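Local coordinates for uncharacterized protein (Bacteroides eggerthii DSM 20697, PDB 4ECO) that is of unknown function but carries leucine-rich repeats, so it probably serves in protein binding through the curved solenoid they build, at residues Asp153-Phe158 / Asp164-Asp169; Pro170-Ile175 / Leu490-Leu495; Phe268-Pro273 / Trp295-Asp300; Lys318-Glu323 / Gly333-Leu338; Ser590-Lys595 / Ile602-Val607. One frame throughout, in Å; residues are numbered along the deposited sequence. Where two conformers were deposited one is given.

Contact 1. Residues Asp153-Phe158 / Asp164-Asp169; sequences DPREDF and DCINSD
Between strands 109-111 and 210-214 of the leucine-rich repeat solenoid the chain makes a long helical excursion, and here Arg155 and Phe158, on and just after a 3-10 turn, meet Ile166 of helix 160-168. The two branches of Ile166 divide the work. Its methyl CG2 lies 4.0 Å from Arg155 NH1, while CD1, at the end of the other branch, comes 4.1 Å from Phe158 CD2, the two side chains crossing at about a right angle. Arg155 bends at chi3 (-52°), which turns its guanidinium back on Asp153. The grip is side-on, with the carboxylate oxygens close to the guanidinium plane: Arg155 NH2 lies 3.0 Å from Asp153 OD2, and Arg155 NE is 3.2 Å from Asp153 OD1. The same OD1 takes the backbone N of Arg155 from above the carboxylate plane, forming an Asx turn, and NH1 is left to bond Lys173 O. A leucine in place of this arginine would probably leave the Asp153 carboxylate without its counter-charge and the Lys173 carbonyl without this donor. Phe158 and Ile166 also touch Ser437 and Ser492, respectively, on the repeat strands. With its charge met by Asp153 and NH1 engaged by Lys173 O, the guanidinium is probably held in one orientation beside the apolar Ile166.

Contact 2. Residues Pro170-Ile175 / Leu490-Leu495; sequences PQQKSI and LTSIDL
One water molecule joins Gln172 to Thr491 and Ser492, gripped by three side chains at once. It donates to Gln172 OE1 at 2.7 Å, and it is bonded to Thr491 OG1 at 2.6 Å and to Ser492 OG, also at 2.6 Å. The amide nitrogen takes no part in this bridge: Gln172 NE2 comes within 3.4 Å of Thr491 OG1, but the angle is too poor for a bond, and it donates instead to Asp169 OD2. Gln172 reaches across by an extended chain (chi2 -168°), running antiparallel to the side chain of Thr491. The loop that follows helix 160-168 is here fastened to strand 492-494, one of the parallel strands of the leucine-rich repeat solenoid, across more than 300 residues of sequence, a clear example of a repeat face covered by a distant insertion. A chi1 of 60° turns Thr491 OG1 to the water and also to Ser460 O, its partner on the neighbouring repeat. An alanine in place of this glutamine would probably cost the water one of its three partners and deprive Asp169 of an amide donor. Ser492 and Gln172 both touch Ile166, whose apolar side chain lies beside this polar bridge.

Contact 3. Residues Phe268-Pro273 / Trp295-Asp300; sequences FLKALP and WQALAD
Lys270 and Leu298 bring their backbones close, with only 5.1 Å between the CA atoms, where a type I beta turn from Leu269 to Leu272 comes up against helix 288-300. The turn is closed by the bond from Leu272 N to Leu269 O, 3.2 Å long, and the last residues of the helix keep regular backbone bonds such as Ala299 N to Trp295 O. Into this narrow gap goes one methyl of Leu298: its CD2 rests against the turn backbone, 3.7 Å from Lys270 CA, and against the side chain of the preceding residue, 4.0 Å from Leu269 CB. The pairing illustrates how a leucine-rich repeat solenoid builds the side remote from its strands, where turns and helices link one strand to the next and pack against their neighbours. Leu269 and Leu298 both touch Ile278 of strand 277-279, and Leu269 also reaches Val254 of strand 253-257, so the two leucines join the core between strands and outer layer. Nearer the surface, Lys270 follows another course. Its chi1 of 59° sets CG between the backbone N and the carbonyl carbon, and from there the chain runs extended across the direction of the helix, where Lys270 CD passes 4.2 Å from Ala297 CB.

Contact 4. Residues Lys318-Glu323 / Gly333-Leu338; sequences KTFPVE and GMLECL
The hydrophobic core of the leucine-rich repeat solenoid is the setting in which Phe320, from the loop ahead of helix 323-326, meets Leu335 and Cys337 on and just beyond strand 334-336. Two residues apart, Leu335 and Cys337 both direct their side chains inward to the loop, while Phe320 reaches them with the far end of its ring. Cys337 SG lies 3.7 Å from Phe320 CE1, and Leu335 CD2 lies 4.0 Å from Phe320 CZ, so the two partners share one end of the ring between them. Both come to it obliquely. The sulfur is 4.8 Å from the ring centroid and 68° off the ring normal, a Cys sulfur-aromatic contact. Leu335 comes to the ring from the strand side, against the direction in which Phe320 reaches in; the leucine has CG anti to its backbone N (chi1 179°), which carries CD2 forward to the ring. Around them the core continues through Leu342, Phe372 and Trp295, whose ring meets that of Phe320 with the planes at about 55°. Just past the strand the backbone is secured by polar groups: Leu338 N donates to Glu336 OE1 at 3.0 Å, and Cys337 O accepts from Asn340 and Asn363, asparagines placed as in the ladder familiar from leucine-rich repeats. This division of labour is a good case of the repeat principle. Dispersion and sulfur-aromatic packing, which need no directed bond, hold the loop to the strand inside, while side-chain amides and a carboxylate meet the polar backbone atoms at the turn.

Contact 5. Residues Ser590-Lys595 / Ile602-Val607; sequences SVLDIK and IDLSYV
Two isoleucines, Ile594 and Ile602, meet tip to tip and exchange branches: each sets the end of its longer arm against the other's short methyl. Ile594 CD1 lies 3.9 Å from Ile602 CG2, and in the reverse sense Ile602 CD1 lies 4.2 Å from Ile594 CG2. The torsions prepare this match. Ile594 holds CG1 between its backbone N and carbonyl carbon (chi1 57°), whereas Ile602 has CG1 anti to the backbone N (chi1 -164°), so it is CG2 that takes the place between N and carbonyl carbon there. A second pair extends the patch, with Leu592 CD2 4.3 Å from Leu604 CD2. Strand 591-593 belongs to the long row of parallel repeat strands, while strand 601-603 pairs with 625-627 on another side of the coil, making the contact a section through the solenoid core near its C-terminal end. Each strand leads into an Asx turn: Asp593 OD1 takes Lys595 N at 3.2 Å from above the carboxylate plane, and Asp603 OD1 takes Ser605 N at 3.0 Å. Across the core the contact is wholly apolar, so cohesion comes from matched methyl surfaces, and the aspartates answer the backbone N-H groups where the chain turns.

How the contacts relate
Two pairs among the five contacts touch. Contacts 1 and 2, with centres 6 Å apart, adjoin where the insertion lies over the repeat strands, and Asn167 OD1 bonds Ile175 N at 2.8 Å to join them. Contacts 3 and 4 lie 15 Å apart between centres and are linked by Gln296 OE1 and Val322 N at 3.1 Å, so helix 288-300 serves both. Contact 5 touches no other: its centre is 25 Å from those of contacts 1 and 2, and 66 Å from that of contact 3, which spans much of the solenoid. Contacts 3 and 4 lie in the chain stretch enclosed by contact 2. The sodium site, with Glu117 and Ser192, draws on none of these segments.

Contact 1. Residues Asp153-Phe158 / Asp164-Asp169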
# COMPACT_ATOMS: atom_id res chain seq x y z
N ASP A 153 -4.83 2.89 -4.49
CA ASP A 153 -5.05 4.11 -5.27
C ASP A 153 -5.88 5.10 -4.42
O ASP A 153 -7.07 4.84 -4.18
CB ASP A 153 -5.71 3.81 -6.62
CG ASP A 153 -5.82 4.98 -7.59
OD1 ASP A 153 -5.29 6.09 -7.27
OD2 ASP A 153 -6.41 4.79 -8.68
N PRO A 154 -5.29 6.24 -3.96
CA PRO A 154 -6.05 7.20 -3.15
C PRO A 154 -7.26 7.78 -3.90
O PRO A 154 -8.16 8.30 -3.24
CB PRO A 154 -5.02 8.28 -2.80
CG PRO A 154 -3.68 7.59 -2.94
CD PRO A 154 -3.88 6.67 -4.11
N ARG A 155 -7.33 7.63 -5.26
CA ARG A 155 -8.48 8.13 -6.05
C ARG A 155 -9.75 7.28 -5.78
O ARG A 155 -10.85 7.70 -6.08
CB ARG A 155 -8.16 8.19 -7.54
CG ARG A 155 -6.95 9.05 -7.85
CD ARG A 155 -6.59 9.04 -9.31
NE ARG A 155 -6.46 7.66 -9.78
CZ ARG A 155 -6.50 7.30 -11.05
NH1 ARG A 155 -6.68 8.20 -12.01
NH2 ARG A 155 -6.41 6.01 -11.38
N GLU A 156 -9.59 6.12 -5.14
CA GLU A 156 -10.66 5.20 -4.74
C GLU A 156 -11.75 5.93 -3.92
O GLU A 156 -12.94 5.63 -4.03
CB GLU A 156 -10.03 4.04 -3.92
CG GLU A 156 -10.99 2.95 -3.47
CD GLU A 156 -11.85 2.28 -4.53
OE1 GLU A 156 -11.34 2.04 -5.65
OE2 GLU A 156 -13.02 1.96 -4.21
N ASP A 157 -11.34 6.91 -3.12
CA ASP A 157 -12.20 7.69 -2.25
C ASP A 157 -13.07 8.69 -3.00
O ASP A 157 -13.92 9.34 -2.36
CB ASP A 157 -11.40 8.42 -1.18
CG ASP A 157 -10.94 7.48 -0.09
OD1 ASP A 157 -11.70 6.55 0.23
OD2 ASP A 157 -9.85 7.71 0.46
N PHE A 158 -12.88 8.80 -4.33
CA PHE A 158 -13.75 9.62 -5.15
C PHE A 158 -15.10 8.95 -5.27
O PHE A 158 -15.17 7.72 -5.24
CB PHE A 158 -13.16 9.84 -6.53
CG PHE A 158 -12.12 10.92 -6.58
CD1 PHE A 158 -12.40 12.19 -6.11
CD2 PHE A 158 -10.92 10.70 -7.23
CE1 PHE A 158 -11.46 13.21 -6.21
CE2 PHE A 158 -9.98 11.72 -7.35
CZ PHE A 158 -10.24 12.97 -6.81
N ASP A 164 -16.66 7.24 -12.35
CA ASP A 164 -17.22 6.90 -13.66
C ASP A 164 -16.69 7.86 -14.74
O ASP A 164 -16.24 7.38 -15.79
CB ASP A 164 -18.76 6.91 -13.66
CG ASP A 164 -19.46 5.84 -12.82
OD1 ASP A 164 -18.79 4.85 -12.42
OD2 ASP A 164 -20.66 6.01 -12.51
N CYS A 165 -16.66 9.19 -14.46
CA CYS A 165 -16.17 10.21 -15.41
C CYS A 165 -14.68 10.02 -15.70
O CYS A 165 -14.27 10.17 -16.86
CB CYS A 165 -16.45 11.61 -14.90
SG CYS A 165 -18.21 12.01 -14.78
N ILE A 166 -13.87 9.67 -14.67
CA ILE A 166 -12.44 9.39 -14.82
C ILE A 166 -12.26 8.14 -15.70
O ILE A 166 -11.50 8.18 -16.68
CB ILE A 166 -11.76 9.25 -13.44
CG1 ILE A 166 -11.66 10.64 -12.75
CG2 ILE A 166 -10.36 8.58 -13.56
CD1 ILE A 166 -11.23 10.63 -11.28
N ASN A 167 -13.00 7.05 -15.39
CA ASN A 167 -12.91 5.78 -16.13
C ASN A 167 -13.34 5.91 -17.59
O ASN A 167 -12.81 5.15 -18.41
CB ASN A 167 -13.75 4.70 -15.46
CG ASN A 167 -13.26 4.31 -14.09
OD1 ASN A 167 -12.10 4.49 -13.73
ND2 ASN A 167 -14.14 3.72 -13.30
N SER A 168 -14.24 6.86 -17.93
CA SER A 168 -14.73 7.15 -19.30
C SER A 168 -13.79 8.04 -20.07
O SER A 168 -13.91 8.12 -21.29
CB SER A 168 -16.09 7.84 -19.25
OG SER A 168 -17.08 7.03 -18.63
N ASP A 169 -12.92 8.78 -19.37
CA ASP A 169 -11.99 9.73 -19.98
C ASP A 169 -10.76 8.99 -20.48
O ASP A 169 -10.00 8.43 -19.68
CB ASP A 169 -11.60 10.85 -18.99
CG ASP A 169 -10.80 12.02 -19.55
OD1 ASP A 169 -10.27 11.90 -20.68
OD2 ASP A 169 -10.67 13.05 -18.85

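Contact 2. Residues Pro170-Ile175 / Leu490-Leu495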
# COMPACT_ATOMS: atom_id res chain seq x y z
N PRO A 170 -10.55 8.96 -21.83
CA PRO A 170 -9.37 8.26 -22.39
C PRO A 170 -8.05 8.93 -21.99
O PRO A 170 -7.02 8.27 -21.98
CB PRO A 170 -9.59 8.36 -23.91
CG PRO A 170 -10.97 8.83 -24.10
CD PRO A 170 -11.35 9.60 -22.90
N GLN A 171 -8.10 10.24 -21.66
CA GLN A 171 -6.93 11.03 -21.29
C GLN A 171 -6.55 10.82 -19.80
O GLN A 171 -5.59 11.44 -19.33
CB GLN A 171 -7.18 12.53 -21.58
CG GLN A 171 -7.27 12.88 -23.08
CD GLN A 171 -5.97 12.72 -23.89
OE1 GLN A 171 -4.90 13.27 -23.55
NE2 GLN A 171 -6.05 11.98 -25.00
N GLN A 172 -7.27 9.95 -19.08
CA GLN A 172 -7.02 9.65 -17.66
C GLN A 172 -6.86 8.13 -17.41
O GLN A 172 -7.51 7.32 -18.08
CB GLN A 172 -8.16 10.17 -16.77
CG GLN A 172 -8.35 11.68 -16.79
CD GLN A 172 -9.28 12.14 -15.69
OE1 GLN A 172 -9.04 11.90 -14.50
NE2 GLN A 172 -10.32 12.89 -16.06
N LYS A 173 -6.03 7.77 -16.41
CA LYS A 173 -5.84 6.38 -15.98
C LYS A 173 -7.08 5.96 -15.19
O LYS A 173 -7.49 6.66 -14.25
CB LYS A 173 -4.55 6.19 -15.15
CG LYS A 173 -3.24 6.66 -15.78
CD LYS A 173 -2.05 6.30 -14.90
CE LYS A 173 -0.72 6.82 -15.37
NZ LYS A 173 0.39 6.27 -14.54
N SER A 174 -7.73 4.87 -15.60
CA SER A 174 -8.94 4.38 -14.94
C SER A 174 -8.61 3.93 -13.52
O SER A 174 -7.46 3.58 -13.22
CB SER A 174 -9.58 3.25 -15.74
OG SER A 174 -10.07 3.75 -16.98
N ILE A 175 -9.59 3.99 -12.63
CA ILE A 175 -9.42 3.60 -11.25
C ILE A 175 -9.85 2.13 -11.12
O ILE A 175 -11.04 1.79 -11.30
CB ILE A 175 -10.21 4.56 -10.31
CG1 ILE A 175 -9.74 6.02 -10.49
CG2 ILE A 175 -10.14 4.10 -8.85
CD1 ILE A 175 -10.67 7.07 -10.04
N LEU A 490 -7.22 20.89 -13.78
CA LEU A 490 -8.21 20.37 -12.82
C LEU A 490 -9.48 19.91 -13.53
O LEU A 490 -10.28 20.74 -14.00
CB LEU A 490 -8.54 21.44 -11.76
CG LEU A 490 -9.29 20.95 -10.52
CD1 LEU A 490 -8.42 20.00 -9.68
CD2 LEU A 490 -9.74 22.12 -9.68
N THR A 491 -9.67 18.59 -13.60
CA THR A 491 -10.83 17.98 -14.27
C THR A 491 -11.78 17.25 -13.28
O THR A 491 -12.90 16.92 -13.68
CB THR A 491 -10.35 17.03 -15.38
OG1 THR A 491 -9.55 15.99 -14.81
CG2 THR A 491 -9.57 17.76 -16.49
N SER A 492 -11.38 17.03 -12.00
CA SER A 492 -12.25 16.35 -11.02
C SER A 492 -12.22 17.07 -9.67
O SER A 492 -11.15 17.33 -9.14
CB SER A 492 -11.87 14.88 -10.84
OG SER A 492 -12.00 14.13 -12.04
N ILE A 493 -13.41 17.41 -9.14
CA ILE A 493 -13.56 18.08 -7.86
C ILE A 493 -14.63 17.35 -7.02
O ILE A 493 -15.80 17.34 -7.39
CB ILE A 493 -13.88 19.58 -8.01
CG1 ILE A 493 -12.97 20.29 -9.06
CG2 ILE A 493 -13.80 20.27 -6.64
CD1 ILE A 493 -13.31 21.77 -9.33
N ASP A 494 -14.20 16.72 -5.90
CA ASP A 494 -15.09 16.05 -4.95
C ASP A 494 -15.23 16.92 -3.73
O ASP A 494 -14.25 17.18 -3.03
CB ASP A 494 -14.58 14.67 -4.57
CG ASP A 494 -15.67 13.70 -4.17
OD1 ASP A 494 -16.74 14.16 -3.73
OD2 ASP A 494 -15.43 12.47 -4.25
N LEU A 495 -16.44 17.45 -3.53
CA LEU A 495 -16.76 18.34 -2.41
C LEU A 495 -17.93 17.81 -1.59
O LEU A 495 -18.53 18.58 -0.81
CB LEU A 495 -17.05 19.76 -2.93
CG LEU A 495 -15.84 20.55 -3.41
CD1 LEU A 495 -16.24 21.62 -4.38
CD2 LEU A 495 -15.01 21.09 -2.24
O HOH W 1 -9.59 14.06 -13.00

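Contact 3. Residues Phe268-Pro273 / Trp295-Asp300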
# COMPACT_ATOMS: atom_id res chain seq x y z
N PHE A 268 21.20 -11.62 14.36
CA PHE A 268 22.03 -11.93 13.20
C PHE A 268 21.85 -10.88 12.10
O PHE A 268 22.75 -10.73 11.25
CB PHE A 268 21.73 -13.35 12.66
CG PHE A 268 20.53 -13.48 11.76
CD1 PHE A 268 19.27 -13.75 12.29
CD2 PHE A 268 20.66 -13.37 10.38
CE1 PHE A 268 18.16 -13.88 11.45
CE2 PHE A 268 19.55 -13.49 9.54
CZ PHE A 268 18.31 -13.75 10.08
N LEU A 269 20.68 -10.19 12.09
CA LEU A 269 20.34 -9.20 11.07
C LEU A 269 21.36 -8.08 11.04
O LEU A 269 21.89 -7.83 9.96
CB LEU A 269 18.93 -8.64 11.29
CG LEU A 269 17.77 -9.64 11.23
CD1 LEU A 269 16.52 -9.06 11.85
CD2 LEU A 269 17.50 -10.10 9.83
N LYS A 270 21.70 -7.46 12.20
CA LYS A 270 22.69 -6.36 12.25
C LYS A 270 24.12 -6.85 11.92
O LYS A 270 24.97 -6.03 11.52
CB LYS A 270 22.67 -5.62 13.60
CG LYS A 270 22.96 -6.47 14.81
CD LYS A 270 22.74 -5.65 16.06
CE LYS A 270 23.11 -6.39 17.31
NZ LYS A 270 22.77 -5.59 18.51
N ALA A 271 24.37 -8.16 12.03
CA ALA A 271 25.65 -8.78 11.74
C ALA A 271 25.85 -9.03 10.22
O ALA A 271 26.96 -9.38 9.82
CB ALA A 271 25.77 -10.11 12.50
N LEU A 272 24.82 -8.84 9.38
CA LEU A 272 24.92 -9.08 7.93
C LEU A 272 25.64 -7.93 7.20
O LEU A 272 25.47 -6.76 7.56
CB LEU A 272 23.53 -9.32 7.30
CG LEU A 272 22.76 -10.59 7.75
CD1 LEU A 272 21.36 -10.58 7.22
CD2 LEU A 272 23.47 -11.90 7.33
N PRO A 273 26.45 -8.24 6.17
CA PRO A 273 27.18 -7.15 5.49
C PRO A 273 26.44 -6.48 4.31
O PRO A 273 26.74 -5.32 4.01
CB PRO A 273 28.44 -7.85 4.98
CG PRO A 273 28.04 -9.30 4.77
CD PRO A 273 26.83 -9.57 5.62
N TRP A 295 15.77 -1.39 15.17
CA TRP A 295 15.87 -0.60 13.93
C TRP A 295 17.08 0.33 14.03
O TRP A 295 17.91 0.34 13.09
CB TRP A 295 14.56 0.19 13.66
CG TRP A 295 14.50 0.99 12.38
CD1 TRP A 295 15.49 1.18 11.46
CD2 TRP A 295 13.37 1.77 11.91
NE1 TRP A 295 15.05 2.01 10.45
CE2 TRP A 295 13.76 2.39 10.70
CE3 TRP A 295 12.07 2.00 12.40
CZ2 TRP A 295 12.90 3.23 9.97
CZ3 TRP A 295 11.21 2.81 11.67
CH2 TRP A 295 11.63 3.42 10.47
N GLN A 296 17.25 1.04 15.19
CA GLN A 296 18.36 1.97 15.41
C GLN A 296 19.68 1.25 15.24
O GLN A 296 20.57 1.76 14.55
CB GLN A 296 18.28 2.65 16.78
CG GLN A 296 19.18 3.89 16.87
CD GLN A 296 18.81 4.85 17.98
OE1 GLN A 296 17.73 5.48 18.01
NE2 GLN A 296 19.75 5.07 18.85
N ALA A 297 19.78 0.06 15.86
CA ALA A 297 20.95 -0.81 15.84
C ALA A 297 21.33 -1.18 14.40
O ALA A 297 22.52 -1.16 14.06
CB ALA A 297 20.68 -2.06 16.66
N LEU A 298 20.31 -1.47 13.55
CA LEU A 298 20.50 -1.79 12.14
C LEU A 298 21.10 -0.59 11.39
O LEU A 298 22.10 -0.77 10.69
CB LEU A 298 19.18 -2.24 11.49
CG LEU A 298 18.75 -3.68 11.79
CD1 LEU A 298 17.30 -3.89 11.46
CD2 LEU A 298 19.62 -4.67 11.05
N ALA A 299 20.55 0.63 11.60
CA ALA A 299 21.04 1.89 11.00
C ALA A 299 22.49 2.20 11.43
O ALA A 299 23.30 2.67 10.61
CB ALA A 299 20.13 3.03 11.40
N ASP A 300 22.82 1.91 12.71
CA ASP A 300 24.14 2.17 13.28
C ASP A 300 25.17 1.12 12.84
O ASP A 300 26.37 1.42 12.86
CB ASP A 300 24.05 2.24 14.82
CG ASP A 300 23.24 3.40 15.35
OD1 ASP A 300 23.17 4.46 14.66
OD2 ASP A 300 22.67 3.27 16.46

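Contact 4. Residues Lys318-Glu323 / Gly333-Leu338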
# COMPACT_ATOMS: atom_id res chain seq x y z
N LYS A 318 6.26 3.47 18.47
CA LYS A 318 5.66 4.74 18.92
C LYS A 318 6.39 5.90 18.25
O LYS A 318 5.84 6.98 18.13
CB LYS A 318 5.65 4.88 20.45
CG LYS A 318 4.47 4.17 21.10
CD LYS A 318 4.67 4.12 22.60
CE LYS A 318 3.79 3.09 23.26
NZ LYS A 318 4.32 2.70 24.60
N THR A 319 7.62 5.65 17.77
CA THR A 319 8.45 6.63 17.05
C THR A 319 9.55 5.87 16.30
O THR A 319 9.70 4.66 16.47
CB THR A 319 9.04 7.72 18.02
OG1 THR A 319 9.53 8.85 17.28
CG2 THR A 319 10.12 7.18 18.94
N PHE A 320 10.32 6.60 15.48
CA PHE A 320 11.46 6.11 14.71
C PHE A 320 12.73 6.28 15.50
O PHE A 320 12.75 7.14 16.38
CB PHE A 320 11.60 6.94 13.39
CG PHE A 320 10.57 6.78 12.30
CD1 PHE A 320 9.57 5.82 12.40
CD2 PHE A 320 10.63 7.56 11.16
CE1 PHE A 320 8.64 5.65 11.38
CE2 PHE A 320 9.69 7.40 10.14
CZ PHE A 320 8.70 6.44 10.26
N PRO A 321 13.84 5.60 15.11
CA PRO A 321 15.14 5.90 15.74
C PRO A 321 15.55 7.37 15.54
O PRO A 321 14.99 8.07 14.67
CB PRO A 321 16.10 4.96 14.99
CG PRO A 321 15.23 3.86 14.49
CD PRO A 321 14.01 4.57 14.06
N VAL A 322 16.54 7.84 16.32
CA VAL A 322 17.10 9.20 16.31
C VAL A 322 17.52 9.60 14.86
O VAL A 322 18.01 8.74 14.11
CB VAL A 322 18.30 9.26 17.29
CG1 VAL A 322 19.00 10.62 17.26
CG2 VAL A 322 17.85 8.91 18.70
N GLU A 323 17.33 10.92 14.50
CA GLU A 323 17.65 11.49 13.19
C GLU A 323 19.07 11.11 12.73
O GLU A 323 19.24 10.71 11.58
CB GLU A 323 17.52 13.03 13.20
CG GLU A 323 16.12 13.55 13.53
CD GLU A 323 15.71 14.86 12.87
OE1 GLU A 323 16.53 15.48 12.16
OE2 GLU A 323 14.53 15.24 13.04
N GLY A 333 15.11 3.42 0.17
CA GLY A 333 14.20 3.83 -0.90
C GLY A 333 12.74 3.49 -0.68
O GLY A 333 11.86 4.06 -1.34
N MSE A 334 12.46 2.55 0.22
CA MSE A 334 11.07 2.13 0.50
C MSE A 334 10.86 1.94 1.99
O MSE A 334 11.62 1.22 2.65
CB MSE A 334 10.71 0.85 -0.25
CG MSE A 334 10.52 1.04 -1.74
SE MSE A 334 10.20 -0.66 -2.66
CE MSE A 334 8.48 -1.19 -1.78
N LEU A 335 9.82 2.62 2.52
CA LEU A 335 9.45 2.51 3.93
C LEU A 335 7.95 2.45 4.07
O LEU A 335 7.24 3.29 3.48
CB LEU A 335 10.03 3.68 4.74
CG LEU A 335 9.71 3.73 6.23
CD1 LEU A 335 10.31 2.51 6.99
CD2 LEU A 335 10.17 5.04 6.82
N GLU A 336 7.47 1.43 4.82
CA GLU A 336 6.05 1.30 5.12
C GLU A 336 5.94 0.98 6.62
O GLU A 336 6.69 0.12 7.13
CB GLU A 336 5.29 0.29 4.20
CG GLU A 336 5.40 -1.21 4.48
CD GLU A 336 4.59 -1.78 5.63
OE1 GLU A 336 3.64 -1.11 6.10
OE2 GLU A 336 4.90 -2.91 6.07
N CYS A 337 5.06 1.73 7.34
CA CYS A 337 4.81 1.58 8.77
C CYS A 337 3.30 1.49 9.03
O CYS A 337 2.83 1.97 10.07
CB CYS A 337 5.43 2.72 9.58
SG CYS A 337 7.15 3.07 9.17
N LEU A 338 2.54 0.89 8.10
CA LEU A 338 1.11 0.69 8.26
C LEU A 338 0.77 0.03 9.58
O LEU A 338 1.46 -0.90 9.99
CB LEU A 338 0.57 -0.18 7.13
CG LEU A 338 0.37 0.46 5.78
CD1 LEU A 338 0.37 -0.59 4.69
CD2 LEU A 338 -0.95 1.19 5.72

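Contact 5. Residues Ser590-Lys595 / Ile602-Val607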
# COMPACT_ATOMS: atom_id res chain seq x y z
N SER A 590 -28.02 10.59 -20.21
CA SER A 590 -28.39 9.16 -20.21
C SER A 590 -28.42 8.55 -18.80
O SER A 590 -28.98 7.46 -18.63
CB SER A 590 -27.45 8.36 -21.10
OG SER A 590 -26.08 8.60 -20.83
N VAL A 591 -27.88 9.23 -17.78
CA VAL A 591 -27.97 8.78 -16.38
C VAL A 591 -28.55 9.94 -15.58
O VAL A 591 -27.87 10.94 -15.36
CB VAL A 591 -26.65 8.25 -15.77
CG1 VAL A 591 -26.86 7.84 -14.31
CG2 VAL A 591 -26.09 7.09 -16.57
N LEU A 592 -29.83 9.84 -15.21
CA LEU A 592 -30.50 10.90 -14.46
C LEU A 592 -31.16 10.37 -13.21
O LEU A 592 -32.03 9.50 -13.26
CB LEU A 592 -31.54 11.60 -15.37
CG LEU A 592 -32.41 12.70 -14.77
CD1 LEU A 592 -31.61 13.99 -14.46
CD2 LEU A 592 -33.51 13.04 -15.74
N ASP A 593 -30.71 10.90 -12.07
CA ASP A 593 -31.27 10.59 -10.76
C ASP A 593 -32.10 11.75 -10.30
O ASP A 593 -31.55 12.82 -10.00
CB ASP A 593 -30.17 10.24 -9.73
CG ASP A 593 -30.65 10.30 -8.28
OD1 ASP A 593 -31.73 9.73 -7.99
OD2 ASP A 593 -30.00 10.97 -7.47
N ILE A 594 -33.42 11.55 -10.26
CA ILE A 594 -34.37 12.55 -9.77
C ILE A 594 -35.17 11.96 -8.61
O ILE A 594 -36.13 12.59 -8.16
CB ILE A 594 -35.31 13.08 -10.90
CG1 ILE A 594 -36.09 11.92 -11.59
CG2 ILE A 594 -34.55 13.98 -11.90
CD1 ILE A 594 -37.30 12.32 -12.40
N LYS A 595 -34.79 10.76 -8.15
CA LYS A 595 -35.51 9.99 -7.14
C LYS A 595 -35.60 10.77 -5.84
O LYS A 595 -34.67 11.48 -5.49
CB LYS A 595 -34.86 8.61 -6.91
CG LYS A 595 -35.78 7.61 -6.24
CD LYS A 595 -35.19 6.20 -6.25
CE LYS A 595 -36.02 5.18 -5.48
NZ LYS A 595 -37.34 4.93 -6.12
N ILE A 602 -41.57 17.25 -14.14
CA ILE A 602 -40.59 17.02 -15.20
C ILE A 602 -41.23 16.26 -16.40
O ILE A 602 -42.04 15.35 -16.22
CB ILE A 602 -39.37 16.25 -14.60
CG1 ILE A 602 -38.12 16.29 -15.51
CG2 ILE A 602 -39.72 14.83 -14.10
CD1 ILE A 602 -36.78 16.01 -14.76
N ASP A 603 -40.86 16.69 -17.62
CA ASP A 603 -41.28 16.13 -18.91
C ASP A 603 -40.15 15.27 -19.49
O ASP A 603 -39.11 15.80 -19.90
CB ASP A 603 -41.66 17.28 -19.87
CG ASP A 603 -42.35 16.86 -21.16
OD1 ASP A 603 -42.14 15.71 -21.60
OD2 ASP A 603 -43.08 17.70 -21.76
N LEU A 604 -40.35 13.96 -19.54
CA LEU A 604 -39.35 13.01 -20.04
C LEU A 604 -39.72 12.44 -21.43
O LEU A 604 -39.29 11.33 -21.79
CB LEU A 604 -39.18 11.87 -19.02
CG LEU A 604 -38.70 12.24 -17.62
CD1 LEU A 604 -38.50 11.01 -16.79
CD2 LEU A 604 -37.40 12.98 -17.66
N SER A 605 -40.49 13.23 -22.21
CA SER A 605 -40.98 12.85 -23.55
C SER A 605 -39.89 12.37 -24.48
O SER A 605 -40.11 11.37 -25.18
CB SER A 605 -41.66 14.03 -24.22
OG SER A 605 -42.86 14.33 -23.55
N TYR A 606 -38.74 13.06 -24.50
CA TYR A 606 -37.63 12.81 -25.41
C TYR A 606 -36.78 11.62 -24.99
O TYR A 606 -36.18 10.97 -25.85
CB TYR A 606 -36.72 14.05 -25.51
CG TYR A 606 -37.34 15.29 -26.15
CD1 TYR A 606 -38.41 15.18 -27.04
CD2 TYR A 606 -36.78 16.55 -25.96
CE1 TYR A 606 -38.95 16.31 -27.65
CE2 TYR A 606 -37.30 17.68 -26.59
CZ TYR A 606 -38.39 17.55 -27.43
OH TYR A 606 -38.91 18.68 -28.02
N VAL A 607 -36.72 11.34 -23.68
CA VAL A 607 -35.89 10.25 -23.17
C VAL A 607 -36.69 8.93 -23.11
O VAL A 607 -36.08 7.87 -23.00
CB VAL A 607 -35.24 10.59 -21.79
CG1 VAL A 607 -34.35 11.83 -21.91
CG2 VAL A 607 -36.27 10.77 -20.69